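Local coordinates for fimbrial subunit CupB6 (Pseudomonas aeruginosa, PDB 5CYL), which serves as the tip adhesin of a pilus built by the chaperone-usher pathway and probably mediates bacterial attachment during biofilm formation, at residues T271-K276 with F283-K288; S236-F241 with S317-R322; K207-E212 with I243-C248. All blocks are in the same frame, centred on the assembly; numbering follows the deposited sequence.

Followed from the N terminus, the chain first reaches 207-212, just ahead of strand 215-225. Interaction 3 closes the earliest loop when a disulfide joins this segment to the turn just after strand 239-245. Before that loop is shut, 236-241 has already opened interaction 2, so the two cross; both use strand 239-245, and their centres lie about 26 Å apart. Interaction 2 closes last, when strand 311-322 returns to pair with 236-241. Interaction 1 is nested inside that long loop, laying 271-276 along strand 283-289. Because this strand also neighbours 311-322, interactions 1 and 2 touch directly, through backbone pairs such as Gly284 with Ile321. All three reach one pilin-like sheet, interactions 1 and 3 by fastening loops.

Interaction 1: residues T271-K276 with F283-K288; sequences TILSLK and FGIVVK
Leu273 and Ile285 pair as an isolated antiparallel bridge, by which an irregular loop lies along strand 283-289 of the immunoglobulin-like pilin domain. Leu273 N gives its hydrogen to Ile285 O at 2.8 Å, and Ile285 N answers to Leu273 O at 2.9 Å. With both amides of the pair engaged, the register of the loop is set, and the two CB atoms come to 4.0 Å from each other, Leu273 CB to Ile285 CB.

Leu275 packs with both branches of its tip. From CB the chain leaves with CG beside the backbone N and anti to the carbonyl carbon (chi1 -61°), which brings CG against Phe283 O. The tip then forks: CD1 runs alongside Phe283 CB at 3.9 Å, while CD2 meets Ile285 CD1 at 3.8 Å, the leucine and isoleucine crossing at about a right angle. A branched aliphatic tip suits this place because one residue covers two strand positions. At the other end Ile272 lies beside Val286, pointing the same way, with CD1 against CG1. Between these pairs Gly284 lets Ile272 CG2 approach its CA. Leu273 and Ile285 also pack on Phe356 of strand 352-361, so the bridged pair is buried against that strand.

At Leu275 a water takes the place of a direct backbone bond: it accepts from Leu275 N at 2.8 Å and donates to Phe283 O at 3.0 Å.

Interaction 2: residues S236-F241 with S317-R322; sequences STERSF and SAAYIR
Ser236 points its side chain at Tyr320 and uses the hydroxyl where strand pairing would use a carbonyl. Its OG, set between the backbone N and the carbonyl carbon (chi1 72°), takes the hydrogen of Tyr320 N at 2.9 Å, and Ser236 N donates back to Tyr320 O at 2.9 Å. The short polar side chain of a serine thus carries on the antiparallel pairing of this immunoglobulin-like pilin domain where the segment is still loop. Ala319 also points toward 236-241, and its small methyl fits against Ser236 O and OG.

True strand begins at Arg239, an antiparallel hydrogen-bonded partner of Ala318, with Arg239 N to Ala318 O and Ala318 N to Arg239 O each 2.7 Å. These two direct their side chains to one face, while Ser240 and Ser317, a non-hydrogen-bonded pair, turn to the other. On that second face the extended Glu238 brings OE2 near Ser317 OG, a weak contact. On the first, Arg239 bends at chi2 and lifts its guanidinium away from Ala318, with NH1 donating to Glu238 O from above the carbonyl plane. Phe241 approaches Ala318 obliquely, CE1 lying 3.8 Å from CB; alanine's small methyl lets the ring come close.

Strand 311-322 is flanked here by 239-245 and 283-289. Phe241 and Ala318 face strand 352-361, touching Val354 and Phe356 respectively, whereas Arg239 and Tyr320 meet Leu221 of strand 215-225.

Interaction 3: residues K207-E212 with I243-C248; sequences KKCKVE and ISLSEC
Cys209 and Cys248 are joined covalently, SG to SG at 2.1 Å, tying the loop before strand 215-225 to the turn that follows strand 239-245. Both cysteines hold SG beside the backbone N and anti to the carbonyl carbon (chi1 -55° and -71°). The bridge between them has a right-handed twist, with chi3 at 107°. Just before Cys248, Glu247 has a left-handed helical backbone, turning the chain after Ser246.

Next to the disulfide, Lys210 N donates to Ser246 O over a long 3.2 Å. On the buried side Leu245 sends CD2 to Val211 CG2 at 3.5 Å, and its CB packs on Cys209 CB at 3.9 Å. Leucine suits the place because its fork reaches past the cysteine to the valine; both Leu245 and Val211 continue onto Phe342 of strand 332-343.

The exposed side is aliphatic near the backbone and charged farther out. Lys210 leaves with CG anti to its own N, then bends at chi3 and chi4, crossing Glu247 so that CD passes OE1 at 3.7 Å. Their charged ends, NZ and OE2, remain 5.1 Å apart, so any attraction is probably modest and screened by solvent. The chemistry therefore rests mainly on the covalent bond, which fixes the two segments together as disulfides do in many fimbrial subunits, with the Leu245-Val211 packing beside it.

Interaction 1: residues T271-K276 with F283-K288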
loop_
_atom_site.group_PDB
_atom_site.type_symbol
_atom_site.label_atom_id
_atom_site.label_comp_id
_atom_site.label_asym_id
_atom_site.label_seq_id
_atom_site.Cartn_x
_atom_site.Cartn_y
_atom_site.Cartn_z
ATOM N N THR A 271 -2.879 -34.520 2.479
ATOM C CA THR A 271 -4.300 -34.364 2.257
ATOM C C THR A 271 -5.203 -35.069 3.272
ATOM O O THR A 271 -6.333 -34.666 3.446
ATOM C CB THR A 271 -4.725 -34.809 0.873
ATOM O OG1 THR A 271 -4.269 -36.154 0.641
ATOM C CG2 THR A 271 -4.120 -33.877 -0.104
ATOM N N ILE A 272 -4.714 -36.071 3.975
ATOM C CA ILE A 272 -5.532 -36.819 4.926
ATOM C C ILE A 272 -5.297 -36.219 6.305
ATOM O O ILE A 272 -4.192 -36.321 6.842
ATOM C CB ILE A 272 -5.171 -38.345 4.970
ATOM C CG1 ILE A 272 -4.924 -38.961 3.588
ATOM C CG2 ILE A 272 -6.262 -39.132 5.677
ATOM C CD1 ILE A 272 -6.162 -39.053 2.778
ATOM N N LEU A 273 -6.327 -35.598 6.859
ATOM C CA LEU A 273 -6.299 -35.181 8.253
ATOM C C LEU A 273 -6.542 -36.379 9.188
ATOM O O LEU A 273 -7.426 -37.200 8.963
ATOM C CB LEU A 273 -7.362 -34.138 8.457
ATOM C CG LEU A 273 -7.424 -33.409 9.786
ATOM C CD1 LEU A 273 -6.122 -32.753 10.130
ATOM C CD2 LEU A 273 -8.534 -32.381 9.744
ATOM N N SER A 274 -5.781 -36.445 10.265
ATOM C CA SER A 274 -5.803 -37.605 11.154
ATOM C C SER A 274 -7.008 -37.551 12.075
ATOM O O SER A 274 -7.463 -36.472 12.409
ATOM C CB SER A 274 -4.513 -37.608 11.988
ATOM O OG SER A 274 -4.727 -37.402 13.394
ATOM N N LEU A 275 -7.478 -38.705 12.535
ATOM C CA LEU A 275 -8.500 -38.738 13.600
ATOM C C LEU A 275 -7.804 -38.763 14.972
ATOM O O LEU A 275 -6.709 -39.319 15.080
ATOM C CB LEU A 275 -9.433 -39.931 13.455
ATOM C CG LEU A 275 -10.291 -40.076 12.199
ATOM C CD1 LEU A 275 -11.126 -41.334 12.340
ATOM C CD2 LEU A 275 -11.191 -38.878 11.876
ATOM N N LYS A 276 -8.402 -38.126 15.989
ATOM C CA LYS A 276 -7.903 -38.218 17.371
ATOM C C LYS A 276 -7.920 -39.700 17.758
ATOM O O LYS A 276 -8.876 -40.424 17.442
ATOM C CB LYS A 276 -8.756 -37.402 18.341
ATOM C CG LYS A 276 -8.074 -37.245 19.694
ATOM C CD LYS A 276 -8.731 -36.226 20.618
ATOM C CE LYS A 276 -7.718 -35.800 21.697
ATOM N NZ LYS A 276 -7.893 -34.475 22.378
ATOM N N PHE A 283 -9.553 -44.515 9.047
ATOM C CA PHE A 283 -10.270 -43.436 8.425
ATOM C C PHE A 283 -9.548 -42.146 8.653
ATOM O O PHE A 283 -8.790 -42.001 9.606
ATOM C CB PHE A 283 -11.694 -43.325 8.989
ATOM C CG PHE A 283 -12.567 -44.479 8.622
ATOM C CD1 PHE A 283 -12.545 -45.648 9.365
ATOM C CD2 PHE A 283 -13.397 -44.401 7.515
ATOM C CE1 PHE A 283 -13.344 -46.719 9.003
ATOM C CE2 PHE A 283 -14.198 -45.471 7.126
ATOM C CZ PHE A 283 -14.182 -46.630 7.882
ATOM N N GLY A 284 -9.832 -41.200 7.783
ATOM C CA GLY A 284 -9.308 -39.875 7.944
ATOM C C GLY A 284 -10.322 -38.880 7.487
ATOM O O GLY A 284 -11.426 -39.259 7.051
ATOM N N ILE A 285 -9.943 -37.611 7.535
ATOM C CA ILE A 285 -10.799 -36.540 7.024
ATOM C C ILE A 285 -10.141 -35.836 5.812
ATOM O O ILE A 285 -8.943 -35.546 5.833
ATOM C CB ILE A 285 -11.082 -35.550 8.140
ATOM C CG1 ILE A 285 -11.972 -36.197 9.171
ATOM C CG2 ILE A 285 -11.798 -34.342 7.607
ATOM C CD1 ILE A 285 -11.985 -35.459 10.468
ATOM N N VAL A 286 -10.902 -35.594 4.750
ATOM C CA VAL A 286 -10.392 -34.778 3.641
ATOM C C VAL A 286 -11.147 -33.453 3.506
ATOM O O VAL A 286 -12.363 -33.441 3.571
ATOM C CB VAL A 286 -10.401 -35.524 2.294
ATOM C CG1 VAL A 286 -9.264 -36.522 2.251
ATOM C CG2 VAL A 286 -11.714 -36.208 2.060
ATOM N N VAL A 287 -10.440 -32.347 3.268
ATOM C CA VAL A 287 -11.086 -31.055 3.073
ATOM C C VAL A 287 -10.777 -30.492 1.702
ATOM O O VAL A 287 -9.600 -30.338 1.305
ATOM C CB VAL A 287 -10.644 -30.038 4.111
ATOM C CG1 VAL A 287 -11.551 -28.814 4.083
ATOM C CG2 VAL A 287 -10.663 -30.674 5.471
ATOM N N LYS A 288 -11.837 -30.138 0.985
ATOM C CA LYS A 288 -11.680 -29.664 -0.366
ATOM C C LYS A 288 -11.819 -28.129 -0.508
ATOM O O LYS A 288 -12.811 -27.552 -0.079
ATOM C CB LYS A 288 -12.672 -30.379 -1.234
ATOM C CG LYS A 288 -12.565 -29.929 -2.652
ATOM C CD LYS A 288 -13.862 -30.263 -3.319
ATOM C CE LYS A 288 -13.689 -30.140 -4.792
ATOM N NZ LYS A 288 -14.918 -30.548 -5.521
HETATM O O HOH W 1 -6.529 -40.904 11.162
#

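Interaction 2: residues S236-F241 with S317-R322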
loop_
_atom_site.group_PDB
_atom_site.type_symbol
_atom_site.label_atom_id
_atom_site.label_comp_id
_atom_site.label_asym_id
_atom_site.label_seq_id
_atom_site.Cartn_x
_atom_site.Cartn_y
_atom_site.Cartn_z
ATOM N N SER A 236 -17.476 -40.005 2.880
ATOM C CA SER A 236 -18.808 -39.751 3.407
ATOM C C SER A 236 -19.438 -38.578 2.657
ATOM O O SER A 236 -18.811 -38.039 1.772
ATOM C CB SER A 236 -18.755 -39.520 4.911
ATOM O OG SER A 236 -18.185 -38.276 5.275
ATOM N N THR A 237 -20.687 -38.219 2.947
ATOM C CA THR A 237 -21.279 -37.037 2.322
ATOM C C THR A 237 -20.600 -35.760 2.849
ATOM O O THR A 237 -20.312 -35.688 4.064
ATOM C CB THR A 237 -22.772 -37.019 2.574
ATOM O OG1 THR A 237 -23.339 -38.231 2.061
ATOM C CG2 THR A 237 -23.396 -35.844 1.878
ATOM N N GLU A 238 -20.281 -34.831 1.921
ATOM C CA GLU A 238 -19.526 -33.573 2.183
ATOM C C GLU A 238 -20.268 -32.628 3.057
ATOM O O GLU A 238 -21.456 -32.479 2.871
ATOM C CB GLU A 238 -19.292 -32.791 0.914
ATOM C CG GLU A 238 -18.006 -33.179 0.261
ATOM C CD GLU A 238 -17.739 -32.482 -1.054
ATOM O OE1 GLU A 238 -18.652 -31.860 -1.646
ATOM O OE2 GLU A 238 -16.575 -32.547 -1.489
ATOM N N ARG A 239 -19.564 -31.955 3.960
ATOM C CA ARG A 239 -20.140 -30.925 4.803
ATOM C C ARG A 239 -19.475 -29.625 4.408
ATOM O O ARG A 239 -18.267 -29.535 4.332
ATOM C CB ARG A 239 -19.898 -31.238 6.278
ATOM C CG ARG A 239 -20.526 -32.540 6.747
ATOM C CD ARG A 239 -22.040 -32.433 6.775
ATOM N NE ARG A 239 -22.701 -33.698 7.087
ATOM C CZ ARG A 239 -23.361 -34.436 6.196
ATOM N NH1 ARG A 239 -23.461 -34.032 4.933
ATOM N NH2 ARG A 239 -23.944 -35.575 6.570
ATOM N N SER A 240 -20.264 -28.587 4.157
ATOM C CA SER A 240 -19.728 -27.264 3.747
ATOM C C SER A 240 -19.574 -26.239 4.849
ATOM O O SER A 240 -20.453 -26.058 5.659
ATOM C CB SER A 240 -20.574 -26.669 2.645
ATOM O OG SER A 240 -20.188 -27.254 1.407
ATOM N N PHE A 241 -18.416 -25.596 4.869
ATOM C CA PHE A 241 -18.120 -24.513 5.805
ATOM C C PHE A 241 -17.229 -23.470 5.168
ATOM O O PHE A 241 -16.592 -23.725 4.169
ATOM C CB PHE A 241 -17.536 -25.046 7.113
ATOM C CG PHE A 241 -16.226 -25.736 6.970
ATOM C CD1 PHE A 241 -16.125 -26.945 6.315
ATOM C CD2 PHE A 241 -15.088 -25.181 7.536
ATOM C CE1 PHE A 241 -14.891 -27.580 6.203
ATOM C CE2 PHE A 241 -13.851 -25.806 7.448
ATOM C CZ PHE A 241 -13.753 -27.011 6.780
ATOM N N SER A 317 -15.207 -27.725 2.064
ATOM C CA SER A 317 -16.092 -28.856 2.325
ATOM C C SER A 317 -15.274 -29.994 2.921
ATOM O O SER A 317 -14.112 -30.177 2.589
ATOM C CB SER A 317 -16.821 -29.302 1.052
ATOM O OG SER A 317 -15.980 -30.094 0.249
ATOM N N ALA A 318 -15.880 -30.760 3.807
ATOM C CA ALA A 318 -15.171 -31.837 4.502
ATOM C C ALA A 318 -15.947 -33.156 4.517
ATOM O O ALA A 318 -17.174 -33.159 4.492
ATOM C CB ALA A 318 -14.832 -31.407 5.915
ATOM N N ALA A 319 -15.208 -34.257 4.535
ATOM C CA ALA A 319 -15.811 -35.586 4.597
ATOM C C ALA A 319 -14.848 -36.583 5.190
ATOM O O ALA A 319 -13.639 -36.334 5.279
ATOM C CB ALA A 319 -16.285 -36.054 3.236
ATOM N N TYR A 320 -15.398 -37.692 5.662
ATOM C CA TYR A 320 -14.589 -38.845 6.063
ATOM C C TYR A 320 -14.038 -39.571 4.832
ATOM O O TYR A 320 -14.713 -39.683 3.804
ATOM C CB TYR A 320 -15.444 -39.793 6.884
ATOM C CG TYR A 320 -15.657 -39.285 8.277
ATOM C CD1 TYR A 320 -14.565 -39.094 9.134
ATOM C CD2 TYR A 320 -16.921 -38.995 8.747
ATOM C CE1 TYR A 320 -14.731 -38.626 10.423
ATOM C CE2 TYR A 320 -17.112 -38.503 10.035
ATOM C CZ TYR A 320 -16.023 -38.317 10.866
ATOM O OH TYR A 320 -16.193 -37.879 12.179
ATOM N N ILE A 321 -12.818 -40.064 4.934
ATOM C CA ILE A 321 -12.256 -40.886 3.859
ATOM C C ILE A 321 -11.768 -42.191 4.437
ATOM O O ILE A 321 -11.229 -42.217 5.553
ATOM C CB ILE A 321 -11.110 -40.170 3.133
ATOM C CG1 ILE A 321 -10.803 -40.864 1.804
ATOM C CG2 ILE A 321 -9.894 -40.063 4.042
ATOM C CD1 ILE A 321 -9.712 -40.214 0.984
ATOM N N ARG A 322 -11.944 -43.274 3.709
ATOM C CA ARG A 322 -11.441 -44.547 4.198
ATOM C C ARG A 322 -9.999 -44.817 3.790
ATOM O O ARG A 322 -9.686 -44.931 2.603
ATOM C CB ARG A 322 -12.323 -45.650 3.689
ATOM C CG ARG A 322 -11.851 -47.024 4.108
ATOM C CD ARG A 322 -12.415 -48.075 3.191
ATOM N NE ARG A 322 -11.692 -49.319 3.306
ATOM C CZ ARG A 322 -12.145 -50.476 2.857
ATOM N NH1 ARG A 322 -13.327 -50.547 2.237
ATOM N NH2 ARG A 322 -11.407 -51.562 3.014
#

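Interaction 3: residues K207-E212 with I243-C248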
loop_
_atom_site.group_PDB
_atom_site.type_symbol
_atom_site.label_atom_id
_atom_site.label_comp_id
_atom_site.label_asym_id
_atom_site.label_seq_id
_atom_site.Cartn_x
_atom_site.Cartn_y
_atom_site.Cartn_z
ATOM N N LYS A 207 -3.012 -2.885 4.805
ATOM C CA LYS A 207 -3.088 -4.143 4.072
ATOM C C LYS A 207 -3.580 -5.340 4.884
ATOM O O LYS A 207 -3.287 -6.468 4.550
ATOM C CB LYS A 207 -1.731 -4.461 3.447
ATOM C CG LYS A 207 -1.258 -3.439 2.429
ATOM C CD LYS A 207 -2.031 -3.551 1.121
ATOM C CE LYS A 207 -1.318 -2.841 -0.012
ATOM N NZ LYS A 207 0.066 -3.308 -0.185
ATOM N N LYS A 208 -4.306 -5.111 5.965
ATOM C CA LYS A 208 -4.677 -6.234 6.844
ATOM C C LYS A 208 -6.161 -6.326 7.152
ATOM O O LYS A 208 -6.864 -5.364 7.060
ATOM C CB LYS A 208 -3.860 -6.201 8.129
ATOM C CG LYS A 208 -2.382 -6.455 7.890
ATOM C CD LYS A 208 -1.562 -6.670 9.155
ATOM C CE LYS A 208 -1.570 -5.455 10.060
ATOM N NZ LYS A 208 -0.639 -5.633 11.211
ATOM N N CYS A 209 -6.616 -7.517 7.476
ATOM C CA CYS A 209 -7.986 -7.744 7.865
ATOM C C CYS A 209 -7.971 -7.869 9.376
ATOM O O CYS A 209 -6.930 -7.947 9.974
ATOM C CB CYS A 209 -8.570 -9.010 7.213
ATOM S SG CYS A 209 -8.463 -9.052 5.408
ATOM N N LYS A 210 -9.149 -7.887 9.969
ATOM C CA LYS A 210 -9.313 -8.045 11.390
ATOM C C LYS A 210 -9.393 -9.522 11.727
ATOM O O LYS A 210 -10.259 -10.265 11.231
ATOM C CB LYS A 210 -10.579 -7.311 11.830
ATOM C CG LYS A 210 -11.014 -7.608 13.253
ATOM C CD LYS A 210 -12.527 -7.516 13.440
ATOM C CE LYS A 210 -13.007 -8.562 14.465
ATOM N NZ LYS A 210 -13.957 -8.039 15.483
ATOM N N VAL A 211 -8.501 -9.929 12.615
ATOM C CA VAL A 211 -8.440 -11.321 13.058
ATOM C C VAL A 211 -8.727 -11.483 14.553
ATOM O O VAL A 211 -8.005 -10.945 15.375
ATOM C CB VAL A 211 -7.053 -11.929 12.744
ATOM C CG1 VAL A 211 -6.961 -13.375 13.230
ATOM C CG2 VAL A 211 -6.760 -11.832 11.262
ATOM N N GLU A 212 -9.763 -12.241 14.877
ATOM C CA GLU A 212 -10.071 -12.539 16.269
ATOM C C GLU A 212 -9.309 -13.799 16.605
ATOM O O GLU A 212 -9.615 -14.858 16.081
ATOM C CB GLU A 212 -11.579 -12.699 16.491
ATOM C CG GLU A 212 -12.271 -13.624 15.490
ATOM C CD GLU A 212 -13.537 -14.287 16.029
ATOM O OE1 GLU A 212 -14.562 -14.343 15.316
ATOM O OE2 GLU A 212 -13.518 -14.756 17.178
ATOM N N ILE A 243 -14.257 -20.338 6.056
ATOM C CA ILE A 243 -13.382 -19.632 7.000
ATOM C C ILE A 243 -13.279 -18.230 6.445
ATOM O O ILE A 243 -12.853 -18.045 5.316
ATOM C CB ILE A 243 -12.002 -20.267 7.146
ATOM C CG1 ILE A 243 -12.126 -21.675 7.739
ATOM C CG2 ILE A 243 -11.097 -19.395 8.011
ATOM C CD1 ILE A 243 -10.802 -22.364 7.888
ATOM N N SER A 244 -13.712 -17.248 7.221
ATOM C CA SER A 244 -13.761 -15.879 6.736
ATOM C C SER A 244 -13.094 -14.807 7.625
ATOM O O SER A 244 -12.951 -14.959 8.823
ATOM C CB SER A 244 -15.207 -15.530 6.467
ATOM O OG SER A 244 -15.293 -14.217 5.969
ATOM N N LEU A 245 -12.693 -13.722 6.992
ATOM C CA LEU A 245 -12.107 -12.568 7.661
ATOM C C LEU A 245 -12.919 -11.358 7.258
ATOM O O LEU A 245 -13.404 -11.296 6.119
ATOM C CB LEU A 245 -10.655 -12.354 7.227
ATOM C CG LEU A 245 -9.590 -13.300 7.771
ATOM C CD1 LEU A 245 -8.292 -13.102 7.011
ATOM C CD2 LEU A 245 -9.353 -13.073 9.253
ATOM N N SER A 246 -13.089 -10.390 8.150
ATOM C CA SER A 246 -13.867 -9.187 7.766
ATOM C C SER A 246 -13.171 -7.918 8.164
ATOM O O SER A 246 -12.172 -7.937 8.878
ATOM C CB SER A 246 -15.282 -9.248 8.314
ATOM O OG SER A 246 -15.182 -9.557 9.695
ATOM N N GLU A 247 -13.688 -6.818 7.647
ATOM C CA GLU A 247 -13.071 -5.505 7.843
ATOM C C GLU A 247 -11.682 -5.434 7.187
ATOM O O GLU A 247 -10.778 -4.803 7.690
ATOM C CB GLU A 247 -12.990 -5.157 9.329
ATOM C CG GLU A 247 -14.341 -4.980 9.986
ATOM C CD GLU A 247 -14.249 -4.530 11.430
ATOM O OE1 GLU A 247 -13.133 -4.247 11.925
ATOM O OE2 GLU A 247 -15.310 -4.474 12.084
ATOM N N CYS A 248 -11.560 -6.085 6.050
ATOM C CA CYS A 248 -10.322 -6.116 5.289
ATOM C C CYS A 248 -10.048 -4.792 4.621
ATOM O O CYS A 248 -10.934 -4.185 4.037
ATOM C CB CYS A 248 -10.444 -7.157 4.179
ATOM S SG CYS A 248 -10.434 -8.847 4.813
#